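Local atomic coordinates of PILD processed protein (Shewanella oneidensis, PDB entry 4D40), a protein that is a type IV pilin, probably a building block of the thin surface pili that bacteria use for adhesion. Residues Gln3-Asp8 / Ser39-Phe44; Lys58-Asn63 / Cys69-Leu74. All blocks are in the same frame, centred on the assembly; numbering follows the deposited sequence.

Overall arrangement
Both contacts lie on the same side of the chain's centre, with centres about 8 Å apart, and meet at the sheet, where strands 42-48 and 55-61 are neighbours. Contact 1 (3-8 with 39-44) joins helix 2-27 to the start of the edge strand 42-48; contact 2 (58-63 with 69-74) zips two inner strands together. The chemistry follows the place. Between helix and strand no hydrogen bond crosses, and side chains do the work, through one guanidinium-ring stack and a tyrosine reaching the helix backbone; between strands the backbone amides do it. Each contact has a buried part facing the helix, around Tyr-42 and around Ala-59 and Leu-72, and a more exposed part, at Tyr-41 and at Val-60.

Contact 1: residues Gln3-Asp8 / Ser39-Phe44; sequences QGRRFD and SPYYSF
Arg-5 on helix 2-27 comes closest to Tyr-41, at 7.6 Å between CA atoms, and Arg-6 to Tyr-42, a spacing that side chains must fill. The guanidinium of Arg-5 lies almost flat on the Tyr-41 ring in a cation-pi stack, planes 6° apart, with CZ 3.8 Å from the ring centroid and off-centre. Arg-5 CD sits over the ring centre, 3.2 Å from the centroid, a CH-pi contact. The chain bends at chi3 (-67°), laying the charged group along the ring. Arginine suits the place because its flat cation can stack on the aromatic face of Tyr-41 while its N-H groups bond outward, NE to Gln-65. An alanine in place of Tyr-41 would probably leave the Arg-5 guanidinium without its stacking surface, held mainly by hydrogen bonds such as that to Gln-65, and freer to turn. Deeper in, Tyr-42 reaches the helix backbone, OH 3.4 Å from Arg-6 CA and CE2 3.5 Å from Arg-5 O. Tyrosine suits this buried site because its ring packs on the helix while its hydroxyl is hydrogen-bonded to the side-chain amide of Gln-65; Arg-6 turns away to a salt bridge with Asp-67. Ser-39 OG accepts from the N of Tyr-41, an ST turn, and of Tyr-42, an ST motif, which fixes the backbone carrying both rings. Packing of an N-terminal helix against an antiparallel sheet is characteristic of the type IV pilin fold.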
ATOM      1  N   GLN A   3      16.811   0.448  -1.684  1.00 34.15           N
ATOM      2  CA  GLN A   3      16.005   0.512  -2.906  1.00 32.86           C
ATOM      3  C   GLN A   3      15.220  -0.790  -3.106  1.00 30.97           C
ATOM      4  O   GLN A   3      14.021  -0.777  -3.425  1.00 27.53           O
ATOM      5  CB  GLN A   3      16.897   0.800  -4.118  1.00 42.64           C
ATOM      6  CG  GLN A   3      16.139   1.259  -5.355  1.00 63.41           C
ATOM      7  CD  GLN A   3      17.058   1.769  -6.447  1.00 89.57           C
ATOM      8  OE1 GLN A   3      18.058   1.133  -6.778  1.00100.51           O
ATOM      9  NE2 GLN A   3      16.727   2.926  -7.007  1.00100.06           N
ATOM     10  N   GLY A   4      15.893  -1.918  -2.907  1.00 31.16           N
ATOM     11  CA  GLY A   4      15.244  -3.212  -3.012  1.00 38.47           C
ATOM     12  C   GLY A   4      14.093  -3.358  -2.033  1.00 33.69           C
ATOM     13  O   GLY A   4      13.041  -3.914  -2.362  1.00 28.75           O
ATOM     14  N   ARG A   5      14.286  -2.846  -0.821  1.00 25.93           N
ATOM     15  CA  ARG A   5      13.263  -2.942   0.207  1.00 26.74           C
ATOM     16  C   ARG A   5      12.065  -2.041  -0.095  1.00 23.76           C
ATOM     17  O   ARG A   5      10.936  -2.369   0.267  1.00 24.88           O
ATOM     18  CB  ARG A   5      13.853  -2.602   1.573  1.00 27.84           C
ATOM     19  CG  ARG A   5      14.832  -3.646   2.072  1.00 30.61           C
ATOM     20  CD  ARG A   5      15.151  -3.436   3.528  1.00 38.39           C
ATOM     21  NE  ARG A   5      15.896  -2.200   3.756  1.00 39.57           N
ATOM     22  CZ  ARG A   5      17.208  -2.127   3.966  1.00 47.82           C
ATOM     23  NH1 ARG A   5      17.960  -3.221   3.981  1.00 45.83           N
ATOM     24  NH2 ARG A   5      17.774  -0.945   4.167  1.00 51.13           N
ATOM     25  N   ARG A   6      12.316  -0.909  -0.747  1.00 24.61           N
ATOM     26  CA  ARG A   6      11.237  -0.046  -1.221  1.00 22.00           C
ATOM     27  C   ARG A   6      10.393  -0.809  -2.235  1.00 26.85           C
ATOM     28  O   ARG A   6       9.163  -0.772  -2.197  1.00 23.98           O
ATOM     29  CB  ARG A   6      11.793   1.239  -1.849  1.00 24.46           C
ATOM     30  CG  ARG A   6      10.718   2.271  -2.215  1.00 25.42           C
ATOM     31  CD  ARG A   6      11.117   3.096  -3.433  1.00 26.28           C
ATOM     32  NE  ARG A   6      12.428   3.705  -3.279  1.00 30.48           N
ATOM     33  CZ  ARG A   6      13.197   4.116  -4.284  1.00 36.79           C
ATOM     34  NH1 ARG A   6      12.791   3.997  -5.542  1.00 36.58           N
ATOM     35  NH2 ARG A   6      14.380   4.652  -4.028  1.00 34.59           N
ATOM     36  N   PHE A   7      11.061  -1.516  -3.139  1.00 28.54           N
ATOM     37  CA  PHE A   7      10.351  -2.232  -4.191  1.00 26.82           C
ATOM     38  C   PHE A   7       9.615  -3.439  -3.607  1.00 27.16           C
ATOM     39  O   PHE A   7       8.516  -3.778  -4.061  1.00 27.87           O
ATOM     40  CB  PHE A   7      11.316  -2.656  -5.301  1.00 29.84           C
ATOM     41  CG  PHE A   7      11.885  -1.503  -6.101  1.00 31.01           C
ATOM     42  CD1 PHE A   7      11.124  -0.373  -6.380  1.00 30.49           C
ATOM     43  CD2 PHE A   7      13.181  -1.557  -6.581  1.00 34.62           C
ATOM     44  CE1 PHE A   7      11.649   0.676  -7.110  1.00 30.25           C
ATOM     45  CE2 PHE A   7      13.713  -0.506  -7.317  1.00 35.03           C
ATOM     46  CZ  PHE A   7      12.944   0.608  -7.584  1.00 32.55           C
ATOM     47  N   ASP A   8      10.208  -4.075  -2.597  1.00 27.49           N
ATOM     48  CA  ASP A   8       9.529  -5.139  -1.854  1.00 27.72           C
ATOM     49  C   ASP A   8       8.226  -4.633  -1.246  1.00 25.61           C
ATOM     50  O   ASP A   8       7.196  -5.303  -1.300  1.00 26.76           O
ATOM     51  CB  ASP A   8      10.416  -5.689  -0.734  1.00 27.67           C
ATOM     52  CG  ASP A   8      11.537  -6.570  -1.244  1.00 37.21           C
ATOM     53  OD1 ASP A   8      11.478  -7.029  -2.407  1.00 39.88           O
ATOM     54  OD2 ASP A   8      12.480  -6.807  -0.462  1.00 37.03           O
ATOM     55  N   SER A  39       7.285  -4.940   8.710  1.00 25.72           N
ATOM     56  CA  SER A  39       8.674  -5.380   8.700  1.00 23.51           C
ATOM     57  C   SER A  39       9.490  -4.398   9.517  1.00 24.83           C
ATOM     58  O   SER A  39       8.977  -3.374   9.942  1.00 25.97           O
ATOM     59  CB  SER A  39       9.213  -5.445   7.274  1.00 26.39           C
ATOM     60  OG  SER A  39       9.486  -4.138   6.792  1.00 26.88           O
ATOM     61  N   PRO A  40      10.774  -4.693   9.725  1.00 26.42           N
ATOM     62  CA  PRO A  40      11.623  -3.712  10.407  1.00 29.30           C
ATOM     63  C   PRO A  40      11.783  -2.405   9.626  1.00 29.39           C
ATOM     64  O   PRO A  40      12.254  -1.417  10.197  1.00 28.89           O
ATOM     65  CB  PRO A  40      12.965  -4.436  10.523  1.00 32.45           C
ATOM     66  CG  PRO A  40      12.621  -5.886  10.461  1.00 36.73           C
ATOM     67  CD  PRO A  40      11.465  -5.978   9.524  1.00 30.35           C
ATOM     68  N   TYR A  41      11.378  -2.408   8.357  1.00 27.50           N
ATOM     69  CA  TYR A  41      11.649  -1.299   7.447  1.00 31.59           C
ATOM     70  C   TYR A  41      10.417  -0.497   7.046  1.00 22.93           C
ATOM     71  O   TYR A  41      10.535   0.692   6.735  1.00 23.52           O
ATOM     72  CB  TYR A  41      12.325  -1.829   6.188  1.00 23.76           C
ATOM     73  CG  TYR A  41      13.613  -2.553   6.481  1.00 26.34           C
ATOM     74  CD1 TYR A  41      14.767  -1.845   6.759  1.00 31.65           C
ATOM     75  CD2 TYR A  41      13.671  -3.938   6.479  1.00 33.34           C
ATOM     76  CE1 TYR A  41      15.953  -2.491   7.028  1.00 38.94           C
ATOM     77  CE2 TYR A  41      14.858  -4.598   6.749  1.00 32.11           C
ATOM     78  CZ  TYR A  41      15.992  -3.865   7.021  1.00 38.21           C
ATOM     79  OH  TYR A  41      17.181  -4.497   7.284  1.00 41.80           O
ATOM     80  N   TYR A  42       9.250  -1.133   7.056  1.00 23.15           N
ATOM     81  CA  TYR A  42       8.007  -0.454   6.712  1.00 21.35           C
ATOM     82  C   TYR A  42       6.857  -0.869   7.611  1.00 21.50           C
ATOM     83  O   TYR A  42       6.750  -2.030   8.018  1.00 22.52           O
ATOM     84  CB  TYR A  42       7.601  -0.724   5.251  1.00 19.89           C
ATOM     85  CG  TYR A  42       8.435   0.012   4.227  1.00 19.66           C
ATOM     86  CD1 TYR A  42       8.089   1.290   3.810  1.00 19.05           C
ATOM     87  CD2 TYR A  42       9.556  -0.576   3.671  1.00 20.65           C
ATOM     88  CE1 TYR A  42       8.856   1.971   2.881  1.00 19.10           C
ATOM     89  CE2 TYR A  42      10.331   0.091   2.745  1.00 22.98           C
ATOM     90  CZ  TYR A  42       9.973   1.361   2.348  1.00 20.07           C
ATOM     91  OH  TYR A  42      10.742   2.022   1.424  1.00 22.12           O
ATOM     92  N   SER A  43       5.994   0.099   7.894  1.00 20.83           N
ATOM     93  CA  SER A  43       4.739  -0.136   8.586  1.00 20.93           C
ATOM     94  C   SER A  43       3.620   0.058   7.583  1.00 19.15           C
ATOM     95  O   SER A  43       3.535   1.108   6.951  1.00 22.71           O
ATOM     96  CB  SER A  43       4.585   0.817   9.769  1.00 24.13           C
ATOM     97  OG  SER A  43       5.655   0.651  10.674  1.00 26.84           O
ATOM     98  N   PHE A  44       2.777  -0.960   7.431  1.00 22.15           N
ATOM     99  CA  PHE A  44       1.715  -0.929   6.423  1.00 17.57           C
ATOM    100  C   PHE A  44       0.351  -0.651   7.044  1.00 21.19           C
ATOM    101  O   PHE A  44       0.049  -1.133   8.140  1.00 24.05           O
ATOM    102  CB  PHE A  44       1.671  -2.252   5.663  1.00 20.26           C
ATOM    103  CG  PHE A  44       2.936  -2.569   4.924  1.00 23.82           C
ATOM    104  CD1 PHE A  44       3.133  -2.119   3.628  1.00 22.52           C
ATOM    105  CD2 PHE A  44       3.934  -3.317   5.526  1.00 25.31           C
ATOM    106  CE1 PHE A  44       4.301  -2.415   2.945  1.00 19.12           C
ATOM    107  CE2 PHE A  44       5.096  -3.616   4.848  1.00 24.56           C
ATOM    108  CZ  PHE A  44       5.281  -3.158   3.555  1.00 21.05           C
TER

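Contact 2: residues Lys58-Asn63 / Cys69-Leu74; sequences KAVPTN and CGTLSL
Ala-59 and Leu-72 form the tight centre of this contact, a hydrogen-bonded antiparallel pair. Ala-59 N gives to Leu-72 O at 2.8 Å, and Leu-72 N returns the bond to Ala-59 O at 2.9 Å, both nearly straight at 169° and 168°. Weaker CA-H...O contacts flank them, from Lys-58 CA to Leu-72 O and from Thr-71 CA to Ala-59 O. Both side chains lie on the buried face, CB to CB 4.3 Å. The small methyl leaves room for Tyr-42 and Phe-44, while the longer leucine reaches Arg-6 and Gln-10 of helix 2-27. The side with Lys-58, Val-60, Thr-71 and Ser-73 is looser and more open to solvent, its side chains meeting without hydrogen bonds: Val-60 CG2 lies 3.8 Å from Thr-71 CG2, two beta-branched residues side by side, and Lys-58 CG passes Ser-73 CB at 3.9 Å before its amine turns to Ser-56. Where the ladder of bonds stops, Pro-61, which has no N-H to give, rests CD on Gly-70 O at 3.3 Å. Gly-70 has phi 57°, most easily taken without a side chain; next to it, Cys-69 is disulfide-bonded to Cys-86. These strands form a beta hairpin within the antiparallel sheet of the pilin globular domain.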
ATOM      1  N   LYS A  58      -0.923   2.271   2.590  1.00 18.07           N
ATOM      2  CA  LYS A  58       0.328   2.997   2.747  1.00 16.36           C
ATOM      3  C   LYS A  58       1.420   2.120   3.316  1.00 21.33           C
ATOM      4  O   LYS A  58       1.160   1.199   4.091  1.00 21.59           O
ATOM      5  CB  LYS A  58       0.162   4.216   3.651  1.00 20.88           C
ATOM      6  CG  LYS A  58      -0.821   5.244   3.123  1.00 21.48           C
ATOM      7  CD  LYS A  58      -0.807   6.494   3.981  1.00 27.58           C
ATOM      8  CE  LYS A  58      -1.455   7.659   3.266  1.00 35.29           C
ATOM      9  NZ  LYS A  58      -2.909   7.427   3.120  1.00 33.06           N
ATOM     10  N   ALA A  59       2.642   2.445   2.915  1.00 21.44           N
ATOM     11  CA  ALA A  59       3.849   1.860   3.480  1.00 18.19           C
ATOM     12  C   ALA A  59       4.721   2.989   3.999  1.00 16.96           C
ATOM     13  O   ALA A  59       5.275   3.765   3.219  1.00 20.45           O
ATOM     14  CB  ALA A  59       4.588   1.043   2.443  1.00 18.31           C
ATOM     15  N   VAL A  60       4.825   3.080   5.321  1.00 18.98           N
ATOM     16  CA  VAL A  60       5.570   4.154   5.970  1.00 19.31           C
ATOM     17  C   VAL A  60       6.926   3.644   6.410  1.00 20.02           C
ATOM     18  O   VAL A  60       6.994   2.759   7.259  1.00 23.73           O
ATOM     19  CB  VAL A  60       4.813   4.709   7.195  1.00 22.02           C
ATOM     20  CG1 VAL A  60       5.629   5.805   7.885  1.00 26.06           C
ATOM     21  CG2 VAL A  60       3.450   5.236   6.782  1.00 22.32           C
ATOM     22  N   PRO A  61       8.007   4.206   5.851  1.00 21.43           N
ATOM     23  CA  PRO A  61       9.326   3.723   6.278  1.00 22.05           C
ATOM     24  C   PRO A  61       9.616   4.005   7.747  1.00 23.63           C
ATOM     25  O   PRO A  61       9.187   5.023   8.282  1.00 29.16           O
ATOM     26  CB  PRO A  61      10.290   4.492   5.370  1.00 27.74           C
ATOM     27  CG  PRO A  61       9.550   5.720   4.979  1.00 27.33           C
ATOM     28  CD  PRO A  61       8.115   5.298   4.865  1.00 23.81           C
ATOM     29  N   THR A  62      10.323   3.080   8.386  1.00 24.83           N
ATOM     30  CA  THR A  62      10.842   3.286   9.729  1.00 27.12           C
ATOM     31  C   THR A  62      12.128   4.094   9.633  1.00 30.50           C
ATOM     32  O   THR A  62      12.634   4.339   8.541  1.00 30.97           O
ATOM     33  CB  THR A  62      11.126   1.954  10.435  1.00 30.81           C
ATOM     34  OG1 THR A  62      12.198   1.291   9.763  1.00 29.34           O
ATOM     35  CG2 THR A  62       9.896   1.056  10.430  1.00 30.62           C
ATOM     36  N   ASN A  63      12.668   4.499  10.777  1.00 42.61           N
ATOM     37  CA  ASN A  63      13.950   5.200  10.798  1.00 51.73           C
ATOM     38  C   ASN A  63      15.075   4.335  10.221  1.00 43.84           C
ATOM     39  O   ASN A  63      16.088   4.850   9.749  1.00 50.52           O
ATOM     40  CB  ASN A  63      14.294   5.641  12.223  1.00 56.58           C
ATOM     41  CG  ASN A  63      14.056   4.549  13.249  1.00 92.19           C
ATOM     42  OD1 ASN A  63      13.861   3.386  12.901  1.00 91.60           O
ATOM     43  ND2 ASN A  63      14.068   4.922  14.523  1.00126.64           N
ATOM     44  N   CYS A  69      12.086   8.134  -1.154  1.00 25.52           N
ATOM     45  CA  CYS A  69      10.693   8.154  -1.593  1.00 24.42           C
ATOM     46  C   CYS A  69       9.732   8.248  -0.416  1.00 26.82           C
ATOM     47  O   CYS A  69       8.536   8.463  -0.597  1.00 25.87           O
ATOM     48  CB  CYS A  69      10.378   6.922  -2.439  1.00 22.88           C
ATOM     49  SG  CYS A  69      11.229   6.980  -4.029  1.00 27.42           S
ATOM     50  N   GLY A  70      10.257   8.099   0.792  1.00 25.68           N
ATOM     51  CA  GLY A  70       9.448   8.244   1.987  1.00 26.21           C
ATOM     52  C   GLY A  70       8.260   7.309   2.009  1.00 23.63           C
ATOM     53  O   GLY A  70       8.364   6.129   1.666  1.00 24.78           O
ATOM     54  N   THR A  71       7.112   7.845   2.400  1.00 25.41           N
ATOM     55  CA  THR A  71       5.898   7.047   2.473  1.00 22.74           C
ATOM     56  C   THR A  71       5.343   6.763   1.090  1.00 24.93           C
ATOM     57  O   THR A  71       5.191   7.671   0.267  1.00 26.54           O
ATOM     58  CB  THR A  71       4.826   7.747   3.319  1.00 23.73           C
ATOM     59  OG1 THR A  71       5.314   7.897   4.657  1.00 26.91           O
ATOM     60  CG2 THR A  71       3.529   6.932   3.339  1.00 26.78           C
ATOM     61  N   LEU A  72       5.033   5.493   0.857  1.00 23.33           N
ATOM     62  CA  LEU A  72       4.471   5.037  -0.404  1.00 21.44           C
ATOM     63  C   LEU A  72       2.989   4.794  -0.218  1.00 22.31           C
ATOM     64  O   LEU A  72       2.580   4.265   0.807  1.00 22.28           O
ATOM     65  CB  LEU A  72       5.144   3.750  -0.864  1.00 21.25           C
ATOM     66  CG  LEU A  72       6.663   3.719  -0.783  1.00 21.40           C
ATOM     67  CD1 LEU A  72       7.141   2.284  -0.911  1.00 23.71           C
ATOM     68  CD2 LEU A  72       7.282   4.597  -1.848  1.00 27.08           C
ATOM     69  N   SER A  73       2.175   5.172  -1.193  1.00 20.78           N
ATOM     70  CA  SER A  73       0.765   4.834  -1.106  1.00 19.60           C
ATOM     71  C   SER A  73       0.210   4.393  -2.444  1.00 22.62           C
ATOM     72  O   SER A  73       0.757   4.704  -3.502  1.00 21.79           O
ATOM     73  CB  SER A  73      -0.053   6.009  -0.574  1.00 21.76           C
ATOM     74  OG  SER A  73      -0.116   7.059  -1.512  1.00 26.13           O
ATOM     75  N   LEU A  74      -0.894   3.664  -2.348  1.00 19.75           N
ATOM     76  CA  LEU A  74      -1.594   3.082  -3.486  1.00 19.69           C
ATOM     77  C   LEU A  74      -3.084   3.094  -3.161  1.00 21.28           C
ATOM     78  O   LEU A  74      -3.479   2.582  -2.116  1.00 19.04           O
ATOM     79  CB  LEU A  74      -1.096   1.661  -3.740  1.00 18.79           C
ATOM     80  CG  LEU A  74      -1.836   0.815  -4.776  1.00 21.94           C
ATOM     81  CD1 LEU A  74      -1.870   1.539  -6.096  1.00 29.99           C
ATOM     82  CD2 LEU A  74      -1.163  -0.545  -4.925  1.00 29.29           C
TER